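PDB 1S7K: acetyl transferase from Salmonella typhimurium, which acetylates the N-terminal alpha-amino group of ribosomal protein L7/L12, probably with acetyl-coenzyme A as the acetyl donor, as a GNAT-family enzyme. Local coordinates for residues A[77-88]-A[98-107]; A[6-16]-A[115-124]. One frame throughout, in Å; residues are numbered along the deposited sequence.

Interaction 1 of 2, residues A[77-88]-A[98-107]; sequences CQNEMAGVLSFN and YIGYWLDESF
Phe107 lays one face of its ring over the methyl of Ala82, whose CB stands 3.5 Å from the ring centroid and 11° off the normal, a CH-pi contact that a small side chain suits. The pair lies at the open end of the antiparallel beta hairpin of strands 80-91 and 96-103, away from its turn, in the central sheet of the GNAT fold. Around the same ring, Cys77 SG lies at the edge, 5.1 Å from the centroid, and the Glu80 carboxylate meets the rim with its plane nearly upright to the ring.

Between the strands, Val84 with Trp102 and Ser86 with Gly100 are hydrogen-bonded pairs, each closed by two backbone bonds, while Gly83-Leu103, Leu85-Tyr101 and Phe87-Ile99 alternate with them as non-hydrogen-bonded pairs. Gly83 has its CA 3.2 Å from Trp102 O, a close approach permitted by its lack of a side chain; with Ala82 it forms a classic bulge against Ile75. On one face of the sheet Trp102 takes the crowded position between backbone N and carbonyl carbon (chi1 67°), which folds the indole back across Val84 and puts NE1 3.6 Å from Val84 CB; Leu27 of helix 24-33 packs on both. On the other face, packed against helix 112-127, Leu85 CD1 reaches Tyr101 CB, and Ile99 CG1 meets the edge of the Phe87 ring. Tyr101 and Leu103 contact coenzyme A when it is bound, so the hairpin supplies part of the cofactor site.

Past the strand, Asp104 N bonds to Ala82 O at 2.8 Å, almost straight at 172°. Asp104 OD1 makes a salt bridge with Lys33 and accepts from Asn34. OD2 takes Ser106 OG nearly end-on and closes an Asx turn with Ser106 N, 2.8 Å away and above the carboxylate plane.

Interaction 2 of 2, residues A[6-16]-A[115-124]; sequences EIIPVSTTLEL and QSLQALMTHY
Ile8 lies across the face of the His123 imidazole, CG1 standing 3.9 Å from the ring centroid and 8° off its normal in a CH-pi contact. With CG1 anti to the carbonyl carbon (chi1 -70°) and the chain extended beyond it, CD1 runs on to Leu120 CD1, which it meets obliquely at 3.4 Å, tighter than usual for two methyls. The CG1-CD1 arm of isoleucine suits this place, long enough to touch ring and leucine in turn. At the imidazole edge, His123 NE2 bonds in the ring plane to a water 2.7 Å away, and that water donates to Glu6 OE1; Tyr73 and His65 also bind the Glu6 carboxylate.

Leu16 meets Leu120 at about a right angle, its CD1 3.8 Å from Leu120 CB. Farther toward the start of the helix, Val10 rests both branches on one side of it: CG1 touches Ser116 CA at 3.6 Å, and CG2 faces the Ala119 methyl. The small Ser116 and Ala119 let the valine come this close, and Ser116 OG is turned back to Ile112 O of its own helix. Gln115 extends across Leu14 CD1, and its NE2 donates a hydrogen bond to a second water, itself bound to Ser11 OG. That hydroxyl also accepts from Leu14 N, forming an ST motif in the turn between the two short strands.

The N-terminal hairpin thus packs by its apolar side on helix 112-127, whose segment 115-124 crosses strand 14-16 at -48°. Strand 71-77 lies next to 14-18 in the sheet, and Leu85 of strand 80-91 touches Leu16, Ser116 and Leu120, continuing the same helix-on-sheet layer.

Interaction 2 joins the beginning of the chain to helix 112-127, and interaction 1 is nested inside the loop it closes; their centres lie 12 Å apart. Both reach the one mixed sheet, where strand 71-77 separates strand 14-18 from the hairpin 80-91 and 96-103. After strand 96-103 the chain passes the coenzyme A-binding Gly109 and Gly111 and enters the helix, whose first turn holds Ile112, Met113 and Ser114, also binding residues; the helix lies against both regions. The contacts touch directly: Cys77 CB packs on Leu14 CD2 at 3.5 Å, Phe87 CZ on Leu120 CD2, and Ile99 CD1 on Leu117 CD1. One hydrophobic layer therefore links the N-terminal strands, the central hairpin and the cofactor-binding helix start.

Interaction 1 of 2, residues A[77-88]-A[98-107]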
# COMPACT_ATOMS: atom_id res chain seq x y z
N CYS A 77 -18.78 -6.03 -22.97
CA CYS A 77 -19.40 -4.99 -23.78
C CYS A 77 -20.22 -5.76 -24.82
O CYS A 77 -19.64 -6.50 -25.59
CB CYS A 77 -18.28 -4.18 -24.44
SG CYS A 77 -18.81 -3.02 -25.79
N GLN A 78 -21.55 -5.56 -24.83
CA GLN A 78 -22.44 -6.29 -25.74
C GLN A 78 -22.15 -7.80 -25.66
O GLN A 78 -22.12 -8.50 -26.69
CB GLN A 78 -22.27 -5.82 -27.18
CG GLN A 78 -22.47 -4.31 -27.38
CD GLN A 78 -22.83 -3.96 -28.82
OE1 GLN A 78 -22.92 -2.79 -29.19
NE2 GLN A 78 -23.06 -4.99 -29.64
N ASN A 79 -21.92 -8.29 -24.44
CA ASN A 79 -21.64 -9.71 -24.14
C ASN A 79 -20.28 -10.30 -24.53
O ASN A 79 -20.06 -11.50 -24.37
CB ASN A 79 -22.76 -10.60 -24.70
CG ASN A 79 -24.06 -10.39 -23.96
OD1 ASN A 79 -24.07 -10.42 -22.75
ND2 ASN A 79 -25.16 -10.16 -24.70
N GLU A 80 -19.37 -9.47 -25.00
CA GLU A 80 -18.03 -9.92 -25.37
C GLU A 80 -17.07 -9.50 -24.26
O GLU A 80 -17.16 -8.39 -23.77
CB GLU A 80 -17.61 -9.23 -26.66
CG GLU A 80 -16.45 -9.89 -27.30
CD GLU A 80 -15.99 -9.18 -28.53
OE1 GLU A 80 -16.80 -8.48 -29.20
OE2 GLU A 80 -14.79 -9.34 -28.84
N MET A 81 -16.16 -10.37 -23.86
CA MET A 81 -15.24 -9.94 -22.80
C MET A 81 -14.31 -8.84 -23.35
O MET A 81 -13.72 -8.98 -24.43
CB MET A 81 -14.47 -11.16 -22.30
CG MET A 81 -14.01 -11.08 -20.85
SD MET A 81 -12.72 -12.37 -20.59
CE MET A 81 -11.69 -11.72 -21.61
N ALA A 82 -14.17 -7.71 -22.64
CA ALA A 82 -13.35 -6.62 -23.16
C ALA A 82 -12.15 -6.21 -22.31
O ALA A 82 -11.30 -5.49 -22.78
CB ALA A 82 -14.22 -5.37 -23.42
N GLY A 83 -12.13 -6.62 -21.05
CA GLY A 83 -10.98 -6.28 -20.21
C GLY A 83 -11.24 -6.61 -18.78
O GLY A 83 -12.19 -7.30 -18.48
N VAL A 84 -10.38 -6.13 -17.88
CA VAL A 84 -10.48 -6.42 -16.45
C VAL A 84 -10.52 -5.10 -15.64
O VAL A 84 -9.85 -4.16 -16.00
CB VAL A 84 -9.25 -7.19 -15.94
CG1 VAL A 84 -9.29 -7.23 -14.42
CG2 VAL A 84 -9.25 -8.67 -16.48
N LEU A 85 -11.37 -5.03 -14.62
CA LEU A 85 -11.43 -3.87 -13.72
C LEU A 85 -11.25 -4.47 -12.30
O LEU A 85 -12.09 -5.32 -11.84
CB LEU A 85 -12.77 -3.15 -13.83
CG LEU A 85 -12.94 -1.95 -12.92
CD1 LEU A 85 -11.73 -1.06 -13.02
CD2 LEU A 85 -14.21 -1.17 -13.30
N SER A 86 -10.16 -4.07 -11.63
CA SER A 86 -9.82 -4.63 -10.31
C SER A 86 -9.63 -3.66 -9.19
O SER A 86 -9.37 -2.48 -9.44
CB SER A 86 -8.50 -5.42 -10.40
OG SER A 86 -8.57 -6.49 -11.34
N PHE A 87 -9.78 -4.14 -7.96
CA PHE A 87 -9.43 -3.38 -6.79
C PHE A 87 -8.19 -4.27 -6.46
O PHE A 87 -8.33 -5.41 -5.97
CB PHE A 87 -10.50 -3.48 -5.69
CG PHE A 87 -11.67 -2.57 -5.88
CD1 PHE A 87 -12.91 -2.87 -5.29
CD2 PHE A 87 -11.56 -1.41 -6.61
CE1 PHE A 87 -14.02 -2.03 -5.46
CE2 PHE A 87 -12.66 -0.55 -6.78
CZ PHE A 87 -13.90 -0.86 -6.20
N ASN A 88 -7.00 -3.78 -6.82
CA ASN A 88 -5.79 -4.57 -6.62
C ASN A 88 -5.65 -5.01 -5.18
O ASN A 88 -5.14 -6.11 -4.92
CB ASN A 88 -4.56 -3.81 -7.02
CG ASN A 88 -4.53 -3.51 -8.50
OD1 ASN A 88 -4.99 -4.32 -9.31
ND2 ASN A 88 -3.97 -2.36 -8.87
N TYR A 98 -7.51 0.18 -3.99
CA TYR A 98 -6.62 0.71 -5.03
C TYR A 98 -7.11 0.08 -6.35
O TYR A 98 -7.32 -1.13 -6.47
CB TYR A 98 -5.17 0.33 -4.75
CG TYR A 98 -4.72 0.91 -3.43
CD1 TYR A 98 -4.93 0.24 -2.24
CD2 TYR A 98 -4.17 2.18 -3.38
CE1 TYR A 98 -4.58 0.85 -0.99
CE2 TYR A 98 -3.84 2.79 -2.18
CZ TYR A 98 -4.03 2.14 -1.00
OH TYR A 98 -3.64 2.77 0.16
N ILE A 99 -7.35 0.92 -7.33
CA ILE A 99 -7.89 0.46 -8.61
C ILE A 99 -6.85 0.02 -9.68
O ILE A 99 -5.85 0.71 -9.90
CB ILE A 99 -8.77 1.61 -9.23
CG1 ILE A 99 -10.04 1.84 -8.39
CG2 ILE A 99 -9.10 1.26 -10.69
CD1 ILE A 99 -10.63 3.27 -8.44
N GLY A 100 -7.13 -1.05 -10.40
CA GLY A 100 -6.20 -1.44 -11.48
C GLY A 100 -7.10 -1.83 -12.66
O GLY A 100 -8.21 -2.18 -12.40
N TYR A 101 -6.68 -1.68 -13.91
CA TYR A 101 -7.56 -2.09 -15.02
C TYR A 101 -6.74 -2.28 -16.27
O TYR A 101 -5.60 -1.80 -16.36
CB TYR A 101 -8.62 -1.00 -15.36
CG TYR A 101 -8.09 0.11 -16.31
CD1 TYR A 101 -8.42 0.12 -17.68
CD2 TYR A 101 -7.29 1.12 -15.84
CE1 TYR A 101 -7.94 1.16 -18.56
CE2 TYR A 101 -6.80 2.16 -16.70
CZ TYR A 101 -7.12 2.17 -18.06
OH TYR A 101 -6.57 3.19 -18.87
N TRP A 102 -7.33 -3.02 -17.22
CA TRP A 102 -6.73 -3.15 -18.53
C TRP A 102 -7.80 -3.57 -19.51
O TRP A 102 -8.69 -4.37 -19.19
CB TRP A 102 -5.51 -4.08 -18.54
CG TRP A 102 -5.71 -5.45 -18.28
CD1 TRP A 102 -5.66 -6.09 -17.08
CD2 TRP A 102 -6.00 -6.45 -19.28
NE1 TRP A 102 -5.91 -7.47 -17.26
CE2 TRP A 102 -6.12 -7.70 -18.60
CE3 TRP A 102 -6.17 -6.42 -20.67
CZ2 TRP A 102 -6.41 -8.91 -19.29
CZ3 TRP A 102 -6.45 -7.63 -21.35
CH2 TRP A 102 -6.57 -8.84 -20.66
N LEU A 103 -7.69 -3.01 -20.71
CA LEU A 103 -8.66 -3.22 -21.78
C LEU A 103 -8.02 -3.82 -23.02
O LEU A 103 -6.88 -3.44 -23.38
CB LEU A 103 -9.25 -1.87 -22.21
CG LEU A 103 -10.23 -1.24 -21.24
CD1 LEU A 103 -10.61 0.18 -21.64
CD2 LEU A 103 -11.46 -2.12 -21.21
N ASP A 104 -8.75 -4.73 -23.66
CA ASP A 104 -8.30 -5.31 -24.92
C ASP A 104 -8.12 -4.17 -25.90
O ASP A 104 -8.81 -3.14 -25.82
CB ASP A 104 -9.34 -6.23 -25.52
CG ASP A 104 -9.04 -6.50 -26.98
OD1 ASP A 104 -8.07 -7.26 -27.22
OD2 ASP A 104 -9.76 -5.95 -27.86
N GLU A 105 -7.21 -4.36 -26.85
CA GLU A 105 -6.89 -3.32 -27.82
C GLU A 105 -8.05 -2.70 -28.59
O GLU A 105 -8.02 -1.52 -28.92
CB GLU A 105 -5.84 -3.83 -28.82
CG GLU A 105 -6.30 -4.95 -29.76
CD GLU A 105 -5.11 -5.70 -30.38
OE1 GLU A 105 -5.30 -6.56 -31.27
OE2 GLU A 105 -3.98 -5.44 -29.97
N SER A 106 -9.08 -3.46 -28.89
CA SER A 106 -10.21 -2.92 -29.68
C SER A 106 -11.26 -2.20 -28.81
O SER A 106 -12.30 -1.71 -29.33
CB SER A 106 -10.90 -4.05 -30.46
OG SER A 106 -11.37 -5.03 -29.55
N PHE A 107 -10.99 -2.13 -27.51
CA PHE A 107 -11.94 -1.46 -26.59
C PHE A 107 -11.35 -0.30 -25.79
O PHE A 107 -11.87 0.07 -24.71
CB PHE A 107 -12.51 -2.45 -25.59
CG PHE A 107 -13.31 -3.56 -26.23
CD1 PHE A 107 -12.70 -4.75 -26.58
CD2 PHE A 107 -14.68 -3.42 -26.43
CE1 PHE A 107 -13.45 -5.81 -27.14
CE2 PHE A 107 -15.43 -4.47 -26.98
CZ PHE A 107 -14.82 -5.66 -27.33

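Interaction 2 of 2, residues A[6-16]-A[115-124]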
# COMPACT_ATOMS: atom_id res chain seq x y z
N GLU A 6 -22.36 -12.61 -9.61
CA GLU A 6 -22.36 -11.21 -9.06
C GLU A 6 -22.18 -10.35 -10.31
O GLU A 6 -21.17 -10.46 -11.02
CB GLU A 6 -21.16 -11.00 -8.09
CG GLU A 6 -21.10 -9.61 -7.44
CD GLU A 6 -19.82 -9.32 -6.67
OE1 GLU A 6 -19.70 -8.18 -6.14
OE2 GLU A 6 -18.95 -10.22 -6.59
N ILE A 7 -23.17 -9.53 -10.62
CA ILE A 7 -23.08 -8.68 -11.80
C ILE A 7 -23.31 -7.29 -11.30
O ILE A 7 -24.15 -7.05 -10.41
CB ILE A 7 -24.18 -8.94 -12.87
CG1 ILE A 7 -24.25 -10.42 -13.27
CG2 ILE A 7 -23.89 -8.11 -14.11
CD1 ILE A 7 -23.03 -11.04 -13.83
N ILE A 8 -22.58 -6.35 -11.89
CA ILE A 8 -22.74 -4.97 -11.52
C ILE A 8 -23.14 -4.31 -12.84
O ILE A 8 -22.33 -4.20 -13.76
CB ILE A 8 -21.42 -4.39 -10.99
CG1 ILE A 8 -21.10 -5.00 -9.61
CG2 ILE A 8 -21.52 -2.89 -10.89
CD1 ILE A 8 -19.70 -4.65 -9.11
N PRO A 9 -24.39 -3.85 -12.94
CA PRO A 9 -24.80 -3.22 -14.20
C PRO A 9 -23.96 -1.95 -14.40
O PRO A 9 -23.59 -1.29 -13.46
CB PRO A 9 -26.26 -2.88 -13.98
CG PRO A 9 -26.69 -3.79 -12.82
CD PRO A 9 -25.48 -3.79 -11.94
N VAL A 10 -23.66 -1.63 -15.65
CA VAL A 10 -22.93 -0.43 -15.96
C VAL A 10 -23.81 0.40 -16.92
O VAL A 10 -24.15 1.57 -16.62
CB VAL A 10 -21.58 -0.77 -16.60
CG1 VAL A 10 -20.85 0.51 -17.04
CG2 VAL A 10 -20.70 -1.49 -15.57
N SER A 11 -24.28 -0.23 -18.00
CA SER A 11 -25.07 0.48 -19.00
C SER A 11 -25.83 -0.48 -19.90
O SER A 11 -25.88 -1.67 -19.66
CB SER A 11 -24.15 1.36 -19.87
OG SER A 11 -23.40 0.65 -20.85
N THR A 12 -26.48 0.08 -20.91
CA THR A 12 -27.22 -0.73 -21.85
C THR A 12 -26.37 -1.81 -22.47
O THR A 12 -26.79 -2.94 -22.63
CB THR A 12 -27.82 0.15 -22.99
OG1 THR A 12 -28.78 1.05 -22.38
CG2 THR A 12 -28.51 -0.75 -24.02
N THR A 13 -25.14 -1.46 -22.79
CA THR A 13 -24.22 -2.40 -23.41
C THR A 13 -23.06 -2.89 -22.52
O THR A 13 -22.34 -3.81 -22.89
CB THR A 13 -23.60 -1.71 -24.63
OG1 THR A 13 -23.07 -0.45 -24.19
CG2 THR A 13 -24.69 -1.38 -25.68
N LEU A 14 -22.85 -2.26 -21.36
CA LEU A 14 -21.73 -2.68 -20.51
C LEU A 14 -22.20 -3.28 -19.20
O LEU A 14 -23.24 -2.87 -18.62
CB LEU A 14 -20.87 -1.44 -20.20
CG LEU A 14 -20.20 -0.74 -21.38
CD1 LEU A 14 -19.40 0.58 -20.94
CD2 LEU A 14 -19.30 -1.75 -22.09
N GLU A 15 -21.43 -4.24 -18.69
CA GLU A 15 -21.70 -4.76 -17.35
C GLU A 15 -20.40 -5.41 -16.83
O GLU A 15 -19.50 -5.75 -17.61
CB GLU A 15 -22.89 -5.75 -17.34
CG GLU A 15 -22.63 -7.16 -17.86
CD GLU A 15 -23.87 -8.10 -17.75
OE1 GLU A 15 -25.03 -7.65 -17.55
OE2 GLU A 15 -23.65 -9.30 -17.88
N LEU A 16 -20.25 -5.46 -15.50
CA LEU A 16 -19.07 -6.07 -14.85
C LEU A 16 -19.57 -7.39 -14.27
O LEU A 16 -20.68 -7.45 -13.73
CB LEU A 16 -18.60 -5.19 -13.69
CG LEU A 16 -18.07 -3.81 -14.05
CD1 LEU A 16 -17.87 -3.00 -12.77
CD2 LEU A 16 -16.70 -4.01 -14.76
N GLN A 115 -16.98 4.57 -17.61
CA GLN A 115 -18.35 4.29 -17.24
C GLN A 115 -18.37 3.12 -16.31
O GLN A 115 -19.08 3.15 -15.29
CB GLN A 115 -19.25 4.00 -18.47
CG GLN A 115 -19.45 5.20 -19.35
CD GLN A 115 -20.45 4.96 -20.44
OE1 GLN A 115 -21.50 5.66 -20.54
NE2 GLN A 115 -20.17 3.96 -21.25
N SER A 116 -17.52 2.12 -16.57
CA SER A 116 -17.52 0.95 -15.68
C SER A 116 -17.06 1.32 -14.27
O SER A 116 -17.62 0.88 -13.25
CB SER A 116 -16.58 -0.14 -16.22
OG SER A 116 -17.19 -0.70 -17.38
N LEU A 117 -16.04 2.17 -14.21
CA LEU A 117 -15.52 2.56 -12.89
C LEU A 117 -16.51 3.41 -12.11
O LEU A 117 -16.70 3.17 -10.92
CB LEU A 117 -14.17 3.26 -13.05
CG LEU A 117 -13.55 3.80 -11.75
CD1 LEU A 117 -13.33 2.66 -10.71
CD2 LEU A 117 -12.24 4.50 -12.12
N GLN A 118 -17.21 4.34 -12.76
CA GLN A 118 -18.16 5.15 -12.00
C GLN A 118 -19.25 4.27 -11.45
O GLN A 118 -19.70 4.46 -10.30
CB GLN A 118 -18.77 6.26 -12.86
CG GLN A 118 -17.67 7.10 -13.49
CD GLN A 118 -18.19 8.48 -13.80
OE1 GLN A 118 -19.40 8.64 -14.10
NE2 GLN A 118 -17.31 9.49 -13.74
N ALA A 119 -19.63 3.25 -12.23
CA ALA A 119 -20.70 2.36 -11.80
C ALA A 119 -20.25 1.52 -10.63
O ALA A 119 -21.00 1.35 -9.66
CB ALA A 119 -21.14 1.43 -12.95
N LEU A 120 -19.01 1.03 -10.72
CA LEU A 120 -18.45 0.16 -9.69
C LEU A 120 -18.33 0.91 -8.38
O LEU A 120 -18.68 0.35 -7.33
CB LEU A 120 -17.09 -0.41 -10.12
CG LEU A 120 -16.31 -1.22 -9.09
CD1 LEU A 120 -17.19 -2.41 -8.64
CD2 LEU A 120 -14.92 -1.67 -9.68
N MET A 121 -17.83 2.15 -8.43
CA MET A 121 -17.65 2.98 -7.23
C MET A 121 -19.00 3.31 -6.57
O MET A 121 -19.18 3.22 -5.36
CB MET A 121 -16.89 4.26 -7.58
CG MET A 121 -15.43 3.95 -8.03
SD MET A 121 -14.50 5.56 -8.23
CE MET A 121 -15.54 6.39 -9.44
N THR A 122 -19.99 3.62 -7.38
CA THR A 122 -21.33 3.96 -6.88
C THR A 122 -21.91 2.74 -6.16
O THR A 122 -22.50 2.85 -5.08
CB THR A 122 -22.24 4.30 -8.08
OG1 THR A 122 -21.95 5.64 -8.50
CG2 THR A 122 -23.73 4.09 -7.71
N HIS A 123 -21.73 1.60 -6.81
CA HIS A 123 -22.21 0.32 -6.28
C HIS A 123 -21.54 0.01 -4.91
O HIS A 123 -22.22 -0.44 -3.97
CB HIS A 123 -21.89 -0.76 -7.28
CG HIS A 123 -22.18 -2.15 -6.78
ND1 HIS A 123 -23.42 -2.74 -6.96
CD2 HIS A 123 -21.41 -3.06 -6.15
CE1 HIS A 123 -23.39 -3.97 -6.45
NE2 HIS A 123 -22.18 -4.19 -5.96
N TYR A 124 -20.24 0.27 -4.79
CA TYR A 124 -19.59 -0.00 -3.50
C TYR A 124 -19.94 1.03 -2.44
O TYR A 124 -20.01 0.69 -1.25
CB TYR A 124 -18.09 -0.10 -3.68
CG TYR A 124 -17.80 -1.52 -3.90
CD1 TYR A 124 -17.55 -2.35 -2.81
CD2 TYR A 124 -17.85 -2.08 -5.16
CE1 TYR A 124 -17.35 -3.69 -2.97
CE2 TYR A 124 -17.64 -3.44 -5.34
CZ TYR A 124 -17.39 -4.23 -4.21
OH TYR A 124 -17.08 -5.54 -4.31
O HOH W 1 -21.48 -6.72 -5.17
O HOH W 2 -22.34 2.50 -22.46